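Local coordinates for protein lantibiotic dehydratase (PDB 5EHK) that probably dehydrates serine and threonine residues of the NAI-107 precursor peptide in a tRNA-dependent way, as a step in lantibiotic biosynthesis, at residues 423-431 and 647-655; 406-414 and 613-621. All blocks are in the same frame, centred on the assembly; numbering follows the deposited sequence.

Contact 1 of 2, residues 423-431 and 647-655; sequences VPLLELLDD and NPARLLFEL
L425 and L429, in the turn after strand 423-424, close on P648 and L651 of helix 647-656. L425 reaches in with both methyls. Its CD1 lies 3.7 Å from CD2 of L651 and 4.0 Å from CD2 of L652, while its CD2 meets CB of P648. L425 and L651 lie side by side, pointing opposite ways. In both, CG lies anti to the backbone N (chi1 -179° and -176°), which carries the methyls of each leucine to the other. L429 works over the start of the helix: its CD1 sits 3.4 Å from CA of P648 and also near the proline ring, and its CG is 3.8 Å from CD2 of L651. L426 adds CD1 against CG of P648 (3.8 Å), so methyls of three leucines, L425, L426 and L429, meet the proline ring.

The polar link is indirect. One water accepts from N647 ND2 at 3.1 Å and gives a weak bond to the L429 carbonyl. The N647 amide is held mainly from outside the two segments: OD1 accepts from the backbone N of W443, and ND2 donates to the backbone O of P444. On the helix, R650 NH2 forms a salt bridge with E654 OE2 (2.7 Å), lying in the guanidinium plane; Y441 meets both residues, by cation-pi with R650 and by a hydrogen bond to E654.

A type I beta turn runs from E427 to D430. D430 pairs with R205, and D431 with R829 of the second subunit. The turn after edge strand 423-424 thus packs on the first turns of helix 647-656, within the N-terminal lantibiotic dehydratase family region.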
loop_
_atom_site.group_PDB
_atom_site.type_symbol
_atom_site.label_atom_id
_atom_site.label_comp_id
_atom_site.label_asym_id
_atom_site.label_seq_id
_atom_site.Cartn_x
_atom_site.Cartn_y
_atom_site.Cartn_z
ATOM N N VAL A 423 -15.762 -2.727 -24.421
ATOM C CA VAL A 423 -16.689 -3.423 -23.561
ATOM C C VAL A 423 -17.841 -2.478 -23.325
ATOM O O VAL A 423 -17.629 -1.333 -22.974
ATOM C CB VAL A 423 -16.013 -3.790 -22.230
ATOM C CG1 VAL A 423 -16.982 -4.501 -21.308
ATOM C CG2 VAL A 423 -14.783 -4.652 -22.472
ATOM N N PRO A 424 -19.067 -2.931 -23.536
ATOM C CA PRO A 424 -20.167 -1.979 -23.324
ATOM C C PRO A 424 -20.035 -1.342 -21.964
ATOM O O PRO A 424 -19.900 -2.102 -21.024
ATOM C CB PRO A 424 -21.413 -2.863 -23.369
ATOM C CG PRO A 424 -21.012 -4.040 -24.235
ATOM C CD PRO A 424 -19.542 -4.278 -23.898
ATOM N N LEU A 425 -19.935 -0.017 -21.870
ATOM C CA LEU A 425 -19.957 0.643 -20.560
ATOM C C LEU A 425 -21.225 0.150 -19.915
ATOM O O LEU A 425 -22.278 0.280 -20.541
ATOM C CB LEU A 425 -20.075 2.169 -20.721
ATOM C CG LEU A 425 -20.067 2.894 -19.378
ATOM C CD1 LEU A 425 -19.261 4.126 -19.467
ATOM C CD2 LEU A 425 -21.461 3.230 -18.935
ATOM N N LEU A 426 -21.137 -0.339 -18.680
ATOM C CA LEU A 426 -22.275 -0.953 -17.942
ATOM C C LEU A 426 -21.966 -2.405 -17.684
ATOM O O LEU A 426 -22.101 -2.879 -16.561
ATOM C CB LEU A 426 -23.649 -0.830 -18.613
ATOM C CG LEU A 426 -24.790 -0.139 -17.851
ATOM C CD1 LEU A 426 -24.386 1.213 -17.236
ATOM C CD2 LEU A 426 -26.009 0.059 -18.768
ATOM N N GLU A 427 -21.525 -3.110 -18.714
ATOM C CA GLU A 427 -20.966 -4.423 -18.492
ATOM C C GLU A 427 -19.610 -4.278 -17.796
ATOM O O GLU A 427 -19.316 -4.993 -16.834
ATOM C CB GLU A 427 -20.800 -5.157 -19.798
ATOM C CG GLU A 427 -20.094 -6.493 -19.645
ATOM C CD GLU A 427 -19.766 -7.082 -20.994
ATOM O OE1 GLU A 427 -20.666 -7.031 -21.866
ATOM O OE2 GLU A 427 -18.626 -7.576 -21.186
ATOM N N LEU A 428 -18.801 -3.334 -18.273
ATOM C CA LEU A 428 -17.543 -3.013 -17.628
ATOM C C LEU A 428 -17.783 -2.650 -16.170
ATOM O O LEU A 428 -17.047 -3.085 -15.305
ATOM C CB LEU A 428 -16.874 -1.834 -18.324
ATOM C CG LEU A 428 -15.482 -1.501 -17.794
ATOM C CD1 LEU A 428 -14.521 -2.632 -18.106
ATOM C CD2 LEU A 428 -14.984 -0.187 -18.336
ATOM N N LEU A 429 -18.836 -1.888 -15.885
ATOM C CA LEU A 429 -19.071 -1.406 -14.526
ATOM C C LEU A 429 -19.680 -2.459 -13.605
ATOM O O LEU A 429 -19.758 -2.260 -12.391
ATOM C CB LEU A 429 -19.950 -0.156 -14.538
ATOM C CG LEU A 429 -19.223 1.181 -14.717
ATOM C CD1 LEU A 429 -20.194 2.317 -14.625
ATOM C CD2 LEU A 429 -18.139 1.343 -13.683
ATOM N N ASP A 430 -20.119 -3.569 -14.195
ATOM C CA ASP A 430 -20.728 -4.663 -13.452
ATOM C C ASP A 430 -19.715 -5.527 -12.680
ATOM O O ASP A 430 -18.725 -5.988 -13.240
ATOM C CB ASP A 430 -21.523 -5.543 -14.404
ATOM C CG ASP A 430 -22.307 -6.596 -13.685
ATOM O OD1 ASP A 430 -23.335 -6.238 -13.076
ATOM O OD2 ASP A 430 -21.907 -7.776 -13.722
ATOM N N ASP A 431 -19.976 -5.723 -11.392
ATOM C CA ASP A 431 -19.141 -6.540 -10.511
ATOM C C ASP A 431 -18.943 -7.956 -11.024
ATOM O O ASP A 431 -17.860 -8.516 -10.915
ATOM C CB ASP A 431 -19.790 -6.624 -9.146
ATOM C CG ASP A 431 -19.493 -5.427 -8.298
ATOM O OD1 ASP A 431 -18.301 -5.040 -8.218
ATOM O OD2 ASP A 431 -20.448 -4.871 -7.715
ATOM N N ASN A 647 -22.508 5.744 -10.555
ATOM C CA ASN A 647 -21.248 5.309 -11.170
ATOM C C ASN A 647 -21.084 5.504 -12.685
ATOM O O ASN A 647 -20.053 6.015 -13.129
ATOM C CB ASN A 647 -20.881 3.874 -10.770
ATOM C CG ASN A 647 -20.520 3.753 -9.308
ATOM O OD1 ASN A 647 -20.269 4.755 -8.630
ATOM N ND2 ASN A 647 -20.494 2.519 -8.805
ATOM N N PRO A 648 -22.087 5.126 -13.481
ATOM C CA PRO A 648 -21.839 5.293 -14.914
ATOM C C PRO A 648 -21.630 6.753 -15.291
ATOM O O PRO A 648 -20.777 7.064 -16.133
ATOM C CB PRO A 648 -23.124 4.753 -15.558
ATOM C CG PRO A 648 -23.689 3.823 -14.533
ATOM C CD PRO A 648 -23.349 4.423 -13.207
ATOM N N ALA A 649 -22.399 7.626 -14.653
ATOM C CA ALA A 649 -22.291 9.055 -14.867
ATOM C C ALA A 649 -20.891 9.497 -14.508
ATOM O O ALA A 649 -20.251 10.234 -15.260
ATOM C CB ALA A 649 -23.314 9.804 -14.009
ATOM N N ARG A 650 -20.421 9.061 -13.341
ATOM C CA ARG A 650 -19.090 9.446 -12.912
ATOM C C ARG A 650 -18.010 8.878 -13.848
ATOM O O ARG A 650 -16.979 9.523 -14.083
ATOM C CB ARG A 650 -18.824 9.051 -11.464
ATOM C CG ARG A 650 -17.365 9.305 -11.097
ATOM C CD ARG A 650 -17.001 9.021 -9.673
ATOM N NE ARG A 650 -15.571 9.207 -9.544
ATOM C CZ ARG A 650 -14.843 8.876 -8.495
ATOM N NH1 ARG A 650 -15.394 8.304 -7.438
ATOM N NH2 ARG A 650 -13.547 9.096 -8.544
ATOM N N LEU A 651 -18.242 7.687 -14.398
ATOM C CA LEU A 651 -17.264 7.100 -15.302
ATOM C C LEU A 651 -17.216 7.940 -16.583
ATOM O O LEU A 651 -16.127 8.203 -17.120
ATOM C CB LEU A 651 -17.559 5.610 -15.597
ATOM C CG LEU A 651 -16.533 4.871 -16.477
ATOM C CD1 LEU A 651 -15.170 4.897 -15.860
ATOM C CD2 LEU A 651 -16.889 3.431 -16.765
ATOM N N LEU A 652 -18.390 8.384 -17.044
ATOM C CA LEU A 652 -18.466 9.207 -18.237
ATOM C C LEU A 652 -17.693 10.488 -18.007
ATOM O O LEU A 652 -16.898 10.927 -18.851
ATOM C CB LEU A 652 -19.906 9.505 -18.617
ATOM C CG LEU A 652 -20.720 8.315 -19.131
ATOM C CD1 LEU A 652 -22.205 8.654 -19.142
ATOM C CD2 LEU A 652 -20.215 7.818 -20.525
ATOM N N PHE A 653 -17.922 11.095 -16.854
ATOM C CA PHE A 653 -17.207 12.308 -16.537
ATOM C C PHE A 653 -15.699 12.085 -16.578
ATOM O O PHE A 653 -14.992 12.804 -17.260
ATOM C CB PHE A 653 -17.632 12.851 -15.186
ATOM C CG PHE A 653 -16.669 13.823 -14.613
ATOM C CD1 PHE A 653 -16.535 15.086 -15.179
ATOM C CD2 PHE A 653 -15.897 13.487 -13.507
ATOM C CE1 PHE A 653 -15.641 16.006 -14.647
ATOM C CE2 PHE A 653 -14.995 14.389 -12.968
ATOM C CZ PHE A 653 -14.872 15.663 -13.533
ATOM N N GLU A 654 -15.203 11.059 -15.907
ATOM C CA GLU A 654 -13.747 10.904 -15.804
ATOM C C GLU A 654 -13.123 10.488 -17.132
ATOM O O GLU A 654 -12.029 10.899 -17.442
ATOM C CB GLU A 654 -13.347 9.962 -14.643
ATOM C CG GLU A 654 -13.861 10.470 -13.272
ATOM C CD GLU A 654 -13.293 9.713 -12.064
ATOM O OE1 GLU A 654 -12.944 8.517 -12.224
ATOM O OE2 GLU A 654 -13.204 10.310 -10.954
ATOM N N LEU A 655 -13.846 9.724 -17.943
ATOM C CA LEU A 655 -13.337 9.298 -19.243
ATOM C C LEU A 655 -13.108 10.507 -20.169
ATOM O O LEU A 655 -12.133 10.562 -20.934
ATOM C CB LEU A 655 -14.313 8.293 -19.884
ATOM C CG LEU A 655 -14.258 6.876 -19.295
ATOM C CD1 LEU A 655 -15.436 6.047 -19.720
ATOM C CD2 LEU A 655 -12.968 6.187 -19.683
HETATM O O HOH W 1 -21.231 0.438 -11.027
#

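Contact 2 of 2, residues 406-414 and 613-621; sequences LRRYHEAFL and VGANLERLC
H410 and F413 meet the 613-621 hairpin because both send CG anti to the backbone N (chi1 171° and -167°), which turns their rings toward it. H410 NE2 donates to the backbone O of N616 at 2.7 Å. The acceptor lies in the imidazole plane, and the bond runs nearly straight out from the carbonyl. CA of R619 lies over one face of this ring, off toward the rim, and CB of H410 packs on CG of L620 at 3.8 Å.

F413 takes L620 CD2 over one face, a CH-pi contact 4.1 Å from the ring centroid. CB of A615 touches F413 CD2 at 3.6 Å, and the V613 carbonyl lies at the ring edge. The other methyl of L620, CD1, meets the edge of the Y409 ring.

The turn that H410 grips is itself braced. N616 OD1 accepts from the backbone N of E618 (2.8 Å) and of R619 (3.0 Å), from opposite faces of its amide, in an Asx motif, the E618 bond closing its Asx turn. E658 pairs with R407 and also accepts from the backbone N of L620.

The axes of helix 407-414 and strand 613-615 cross at 83°. L620 of strand 620-624 packs against the same helix, and L655 of helix 647-656 packs on L406 and L620.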
loop_
_atom_site.group_PDB
_atom_site.type_symbol
_atom_site.label_atom_id
_atom_site.label_comp_id
_atom_site.label_asym_id
_atom_site.label_seq_id
_atom_site.Cartn_x
_atom_site.Cartn_y
_atom_site.Cartn_z
ATOM N N LEU A 406 -8.510 6.668 -12.313
ATOM C CA LEU A 406 -8.723 5.682 -13.351
ATOM C C LEU A 406 -7.412 5.149 -13.806
ATOM O O LEU A 406 -7.348 4.520 -14.856
ATOM C CB LEU A 406 -9.441 6.259 -14.574
ATOM C CG LEU A 406 -10.881 6.765 -14.563
ATOM C CD1 LEU A 406 -11.329 7.109 -15.999
ATOM C CD2 LEU A 406 -11.850 5.769 -13.898
ATOM N N ARG A 407 -6.343 5.419 -13.072
ATOM C CA ARG A 407 -5.047 4.916 -13.531
ATOM C C ARG A 407 -4.879 3.402 -13.307
ATOM O O ARG A 407 -4.487 2.662 -14.217
ATOM C CB ARG A 407 -3.901 5.727 -12.942
ATOM C CG ARG A 407 -3.962 7.195 -13.292
ATOM C CD ARG A 407 -3.265 7.543 -14.608
ATOM N NE ARG A 407 -3.731 6.813 -15.784
ATOM C CZ ARG A 407 -4.928 6.965 -16.371
ATOM N NH1 ARG A 407 -5.850 7.783 -15.864
ATOM N NH2 ARG A 407 -5.221 6.259 -17.465
ATOM N N ARG A 408 -5.214 2.930 -12.110
ATOM C CA ARG A 408 -5.176 1.496 -11.854
ATOM C C ARG A 408 -6.262 0.755 -12.652
ATOM O O ARG A 408 -6.057 -0.371 -13.086
ATOM C CB ARG A 408 -5.275 1.192 -10.355
ATOM C CG ARG A 408 -4.088 1.712 -9.517
ATOM C CD ARG A 408 -4.393 1.586 -8.010
ATOM N NE ARG A 408 -4.556 0.167 -7.681
ATOM C CZ ARG A 408 -3.541 -0.675 -7.497
ATOM N NH1 ARG A 408 -2.290 -0.225 -7.540
ATOM N NH2 ARG A 408 -3.776 -1.954 -7.251
ATOM N N TYR A 409 -7.419 1.385 -12.835
ATOM C CA TYR A 409 -8.505 0.810 -13.630
ATOM C C TYR A 409 -8.073 0.561 -15.082
ATOM O O TYR A 409 -8.310 -0.498 -15.654
ATOM C CB TYR A 409 -9.670 1.776 -13.611
ATOM C CG TYR A 409 -11.023 1.171 -13.875
ATOM C CD1 TYR A 409 -11.617 0.342 -12.950
ATOM C CD2 TYR A 409 -11.723 1.475 -15.022
ATOM C CE1 TYR A 409 -12.865 -0.189 -13.169
ATOM C CE2 TYR A 409 -12.967 0.974 -15.245
ATOM C CZ TYR A 409 -13.542 0.128 -14.321
ATOM O OH TYR A 409 -14.796 -0.412 -14.548
ATOM N N HIS A 410 -7.421 1.557 -15.661
ATOM C CA HIS A 410 -6.869 1.438 -16.993
ATOM C C HIS A 410 -5.896 0.257 -17.107
ATOM O O HIS A 410 -5.945 -0.506 -18.079
ATOM C CB HIS A 410 -6.180 2.749 -17.359
ATOM C CG HIS A 410 -5.395 2.684 -18.626
ATOM N ND1 HIS A 410 -4.080 3.090 -18.704
ATOM C CD2 HIS A 410 -5.737 2.254 -19.864
ATOM C CE1 HIS A 410 -3.644 2.904 -19.938
ATOM N NE2 HIS A 410 -4.626 2.391 -20.660
ATOM N N GLU A 411 -5.040 0.080 -16.102
ATOM C CA GLU A 411 -4.102 -1.041 -16.107
ATOM C C GLU A 411 -4.883 -2.341 -16.024
ATOM O O GLU A 411 -4.575 -3.303 -16.712
ATOM C CB GLU A 411 -3.131 -0.984 -14.932
ATOM C CG GLU A 411 -2.042 0.070 -14.996
ATOM C CD GLU A 411 -1.219 0.118 -13.694
ATOM O OE1 GLU A 411 -0.623 -0.931 -13.340
ATOM O OE2 GLU A 411 -1.210 1.179 -13.006
ATOM N N ALA A 412 -5.872 -2.368 -15.141
ATOM C CA ALA A 412 -6.683 -3.552 -14.950
ATOM C C ALA A 412 -7.334 -3.925 -16.285
ATOM O O ALA A 412 -7.280 -5.091 -16.718
ATOM C CB ALA A 412 -7.724 -3.294 -13.877
ATOM N N PHE A 413 -7.902 -2.905 -16.943
ATOM C CA PHE A 413 -8.587 -3.043 -18.218
ATOM C C PHE A 413 -7.637 -3.669 -19.259
ATOM O O PHE A 413 -7.968 -4.670 -19.907
ATOM C CB PHE A 413 -9.115 -1.679 -18.678
ATOM C CG PHE A 413 -10.084 -1.752 -19.818
ATOM C CD1 PHE A 413 -11.431 -1.570 -19.606
ATOM C CD2 PHE A 413 -9.646 -2.016 -21.114
ATOM C CE1 PHE A 413 -12.336 -1.635 -20.683
ATOM C CE2 PHE A 413 -10.533 -2.095 -22.187
ATOM C CZ PHE A 413 -11.877 -1.914 -21.974
ATOM N N LEU A 414 -6.465 -3.064 -19.417
ATOM C CA LEU A 414 -5.430 -3.619 -20.303
ATOM C C LEU A 414 -5.144 -5.089 -20.013
ATOM O O LEU A 414 -4.972 -5.882 -20.925
ATOM C CB LEU A 414 -4.127 -2.827 -20.171
ATOM C CG LEU A 414 -4.147 -1.540 -20.979
ATOM C CD1 LEU A 414 -2.895 -0.708 -20.755
ATOM C CD2 LEU A 414 -4.364 -1.891 -22.471
ATOM N N VAL A 613 -16.116 1.035 -23.913
ATOM C CA VAL A 613 -14.831 1.516 -23.441
ATOM C C VAL A 613 -13.733 0.619 -24.029
ATOM O O VAL A 613 -13.837 -0.611 -23.973
ATOM C CB VAL A 613 -14.765 1.526 -21.900
ATOM C CG1 VAL A 613 -13.516 2.244 -21.418
ATOM C CG2 VAL A 613 -15.994 2.181 -21.298
ATOM N N GLY A 614 -12.706 1.243 -24.603
ATOM C CA GLY A 614 -11.572 0.570 -25.210
ATOM C C GLY A 614 -10.331 1.145 -24.529
ATOM O O GLY A 614 -10.435 2.034 -23.683
ATOM N N ALA A 615 -9.152 0.658 -24.890
ATOM C CA ALA A 615 -7.928 1.108 -24.253
ATOM C C ALA A 615 -6.704 0.970 -25.157
ATOM O O ALA A 615 -6.641 0.082 -25.997
ATOM C CB ALA A 615 -7.714 0.337 -22.988
ATOM N N ASN A 616 -5.755 1.890 -25.015
ATOM C CA ASN A 616 -4.405 1.700 -25.561
ATOM C C ASN A 616 -3.418 1.854 -24.413
ATOM O O ASN A 616 -3.836 1.995 -23.264
ATOM C CB ASN A 616 -4.097 2.668 -26.718
ATOM C CG ASN A 616 -4.150 4.139 -26.305
ATOM O OD1 ASN A 616 -3.867 4.514 -25.162
ATOM N ND2 ASN A 616 -4.563 4.977 -27.242
ATOM N N LEU A 617 -2.123 1.866 -24.712
ATOM C CA LEU A 617 -1.125 1.879 -23.649
ATOM C C LEU A 617 -1.237 3.084 -22.727
ATOM O O LEU A 617 -0.867 3.002 -21.557
ATOM C CB LEU A 617 0.286 1.746 -24.194
ATOM C CG LEU A 617 0.567 0.323 -24.665
ATOM C CD1 LEU A 617 0.197 0.144 -26.135
ATOM C CD2 LEU A 617 2.008 -0.051 -24.430
ATOM N N GLU A 618 -1.799 4.176 -23.233
ATOM C CA GLU A 618 -1.828 5.432 -22.496
ATOM C C GLU A 618 -3.143 5.774 -21.777
ATOM O O GLU A 618 -3.115 6.257 -20.649
ATOM C CB GLU A 618 -1.465 6.561 -23.458
ATOM C CG GLU A 618 -2.122 7.910 -23.156
ATOM C CD GLU A 618 -1.687 8.988 -24.149
ATOM O OE1 GLU A 618 -0.641 9.643 -23.891
ATOM O OE2 GLU A 618 -2.377 9.156 -25.191
ATOM N N ARG A 619 -4.286 5.496 -22.402
ATOM C CA ARG A 619 -5.580 5.968 -21.892
ATOM C C ARG A 619 -6.700 4.942 -22.080
ATOM O O ARG A 619 -6.603 4.038 -22.914
ATOM C CB ARG A 619 -5.974 7.273 -22.606
ATOM C CG ARG A 619 -5.761 7.188 -24.109
ATOM C CD ARG A 619 -6.007 8.482 -24.843
ATOM N NE ARG A 619 -7.268 8.422 -25.570
ATOM C CZ ARG A 619 -7.377 8.211 -26.876
ATOM N NH1 ARG A 619 -6.291 8.055 -27.617
ATOM N NH2 ARG A 619 -8.578 8.160 -27.439
ATOM N N LEU A 620 -7.757 5.084 -21.290
ATOM C CA LEU A 620 -9.022 4.454 -21.583
ATOM C C LEU A 620 -9.708 5.368 -22.546
ATOM O O LEU A 620 -9.358 6.532 -22.629
ATOM C CB LEU A 620 -9.862 4.376 -20.317
ATOM C CG LEU A 620 -9.431 3.307 -19.323
ATOM C CD1 LEU A 620 -10.186 3.490 -18.004
ATOM C CD2 LEU A 620 -9.711 1.959 -19.952
ATOM N N CYS A 621 -10.700 4.879 -23.271
ATOM C CA CYS A 621 -11.491 5.798 -24.111
ATOM C C CYS A 621 -12.899 5.364 -24.413
ATOM O O CYS A 621 -13.159 4.188 -24.663
ATOM C CB CYS A 621 -10.781 6.098 -25.413
ATOM S SG CYS A 621 -10.219 4.634 -26.157
#

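In the fold
Both contacts are buried and reach the same mixed sheet, where strand 423-424 neighbours strand 611-615. V423 N and V613 O, 2.9 Å apart, probably form a hydrogen bond there. Helix 407-417 leads along the chain into strand 423-424, so the 406-414 and 423-431 segments are consecutive pieces of one path. They differ in chemistry. Contact 1 is aliphatic, with a water as its polar link. Contact 2 adds aromatic rings and a direct histidine bond to a hairpin turn, and its edge is more open, with L617 exposed at the tip of the turn. L428 packs on Y409 and F413, and E654 touches L406, joining the two cores. Only contact 1 touches the second subunit, through D431.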